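Local coordinates for protein probable transcriptional regulator (PDB 2FBI) that probably binds DNA as a dimeric transcriptional regulator of the MarR family, through a winged helix-turn-helix domain, at residues T11-L14 / L15-R18. Residues are numbered along the deposited sequence; the frame is centred on the assembly and turned at random.
Sequences TLTL and LQAR
Gln16 lays its side chain back along one face of the helix over Leu12, one turn earlier, within helix 10-22 of a MarR-type winged helix-turn-helix protein. The two side chains run slantwise to each other: NE2 of Gln16 stands 3.9 Å from CG of Leu12, and the aliphatic CG of Gln16 is 4.1 Å from CD1 of Leu12. The side-chain torsions account for this. CG of Leu12 lies opposite its own backbone N (chi1 -177°), while CG of Gln16 lies opposite its carbonyl carbon and the chain continues extended, carrying the amide back toward the start of the helix. Leu12 offers only carbon here, so the approach is van der Waals in kind. The polar atoms of the amide turn instead to the second subunit: OE1 accepts from Lys138 and NE2 donates to the backbone oxygen of Gln59, both of that subunit. The pair therefore belongs to the dimer interface, where Leu15 also packs on Arg18 of the partner chain.

Thr13 meets the same amide from the neighbouring position. Its OG1 is 4.1 Å from OE1 of Gln16, and one water joins them, donating to OE1 at 3.2 Å and more weakly to OG1. The hydroxyl also bonds to the carbonyl oxygen of Ser9.

Beneath these side chains run four i-to-i+4 backbone hydrogen bonds, which mark the segment as alpha-helix; Gln16 N to Leu12 O, 2.9 Å long with an N-H...O angle of 167°, is one of the straighter ones, and Leu15 N to Thr11 O is the longest at 3.3 Å. Arg18 extends away from this turn to a salt bridge with Glu36, but its CB stays 3.5 Å from the carbonyl oxygen of Leu14.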
ATOM      1  N   THR A  11       5.787   7.176  -3.575  1.00 28.12           N
ATOM      2  CA  THR A  11       4.727   6.232  -3.376  1.00 27.52           C
ATOM      3  C   THR A  11       5.259   4.778  -3.174  1.00 29.05           C
ATOM      4  O   THR A  11       4.716   4.030  -2.336  1.00 29.89           O
ATOM      5  CB  THR A  11       3.790   6.234  -4.584  1.00 28.53           C
ATOM      6  OG1 THR A  11       4.578   6.022  -5.738  1.00 25.96           O
ATOM      7  CG2 THR A  11       3.027   7.601  -4.752  1.00 23.93           C
ATOM      8  N   LEU A  12       6.227   4.341  -3.975  1.00 28.48           N
ATOM      9  CA  LEU A  12       6.870   3.036  -3.683  1.00 30.25           C
ATOM     10  C   LEU A  12       7.496   3.054  -2.285  1.00 29.59           C
ATOM     11  O   LEU A  12       7.288   2.117  -1.505  1.00 29.70           O
ATOM     12  CB  LEU A  12       7.875   2.649  -4.780  1.00 30.53           C
ATOM     13  CG  LEU A  12       8.651   1.312  -4.785  1.00 30.40           C
ATOM     14  CD1 LEU A  12       7.792   0.123  -4.409  1.00 28.68           C
ATOM     15  CD2 LEU A  12       9.226   1.146  -6.240  1.00 33.80           C
ATOM     16  N   THR A  13       8.147   4.161  -1.912  1.00 30.71           N
ATOM     17  CA  THR A  13       8.767   4.305  -0.558  1.00 31.90           C
ATOM     18  C   THR A  13       7.750   4.252   0.603  1.00 32.03           C
ATOM     19  O   THR A  13       7.996   3.623   1.643  1.00 31.68           O
ATOM     20  CB  THR A  13       9.658   5.566  -0.485  1.00 32.64           C
ATOM     21  OG1 THR A  13      10.705   5.404  -1.427  1.00 35.41           O
ATOM     22  CG2 THR A  13      10.297   5.774   0.866  1.00 33.38           C
ATOM     23  N   LEU A  14       6.589   4.888   0.430  1.00 30.79           N
ATOM     24  CA  LEU A  14       5.459   4.706   1.375  1.00 29.85           C
ATOM     25  C   LEU A  14       5.077   3.235   1.606  1.00 29.05           C
ATOM     26  O   LEU A  14       4.801   2.824   2.716  1.00 28.92           O
ATOM     27  CB  LEU A  14       4.206   5.450   0.851  1.00 30.67           C
ATOM     28  CG  LEU A  14       4.298   6.970   1.115  1.00 29.44           C
ATOM     29  CD1 LEU A  14       3.462   7.801   0.117  1.00 28.38           C
ATOM     30  CD2 LEU A  14       3.902   7.257   2.524  1.00 25.25           C
ATOM     31  N   LEU A  15       5.023   2.483   0.528  1.00 28.22           N
ATOM     32  CA  LEU A  15       4.624   1.108   0.536  1.00 29.50           C
ATOM     33  C   LEU A  15       5.729   0.155   1.158  1.00 29.68           C
ATOM     34  O   LEU A  15       5.418  -0.744   1.946  1.00 30.96           O
ATOM     35  CB  LEU A  15       4.322   0.779  -0.912  1.00 28.70           C
ATOM     36  CG  LEU A  15       3.161  -0.080  -1.375  1.00 34.04           C
ATOM     37  CD1 LEU A  15       1.815   0.060  -0.589  1.00 33.49           C
ATOM     38  CD2 LEU A  15       2.951   0.086  -2.876  1.00 28.37           C
ATOM     39  N   GLN A  16       6.985   0.394   0.837  1.00 29.56           N
ATOM     40  CA  GLN A  16       8.133  -0.300   1.512  1.00 30.37           C
ATOM     41  C   GLN A  16       8.222   0.037   3.002  1.00 30.93           C
ATOM     42  O   GLN A  16       8.343  -0.862   3.828  1.00 30.60           O
ATOM     43  CB  GLN A  16       9.447   0.029   0.800  1.00 29.95           C
ATOM     44  CG  GLN A  16       9.485  -0.373  -0.679  1.00 27.89           C
ATOM     45  CD  GLN A  16      10.679   0.242  -1.413  1.00 30.22           C
ATOM     46  OE1 GLN A  16      11.093   1.338  -1.112  1.00 34.45           O
ATOM     47  NE2 GLN A  16      11.181  -0.441  -2.420  1.00 29.71           N
ATOM     48  N   ALA A  17       8.091   1.327   3.370  1.00 31.35           N
ATOM     49  CA  ALA A  17       7.947   1.659   4.783  1.00 31.82           C
ATOM     50  C   ALA A  17       6.795   0.927   5.471  1.00 32.29           C
ATOM     51  O   ALA A  17       6.958   0.470   6.610  1.00 32.60           O
ATOM     52  CB  ALA A  17       7.865   3.165   5.017  1.00 33.08           C
ATOM     53  N   ARG A  18       5.664   0.764   4.783  1.00 31.35           N
ATOM     54  CA  ARG A  18       4.535   0.032   5.355  1.00 32.67           C
ATOM     55  C   ARG A  18       4.849  -1.481   5.513  1.00 32.55           C
ATOM     56  O   ARG A  18       4.368  -2.110   6.461  1.00 34.05           O
ATOM     57  CB  ARG A  18       3.236   0.221   4.510  1.00 32.13           C
ATOM     58  CG  ARG A  18       2.013  -0.578   5.034  1.00 33.22           C
ATOM     59  CD  ARG A  18       0.834  -0.781   3.970  1.00 31.66           C
ATOM     60  NE  ARG A  18      -0.222  -1.654   4.502  1.00 33.03           N
ATOM     61  CZ  ARG A  18      -0.328  -2.952   4.223  1.00 33.92           C
ATOM     62  NH1 ARG A  18       0.547  -3.552   3.420  1.00 39.71           N
ATOM     63  NH2 ARG A  18      -1.302  -3.676   4.731  1.00 30.78           N
TER
HETATM   64  O   HOH W   1      11.996   3.192  -3.567  1.00 45.18           O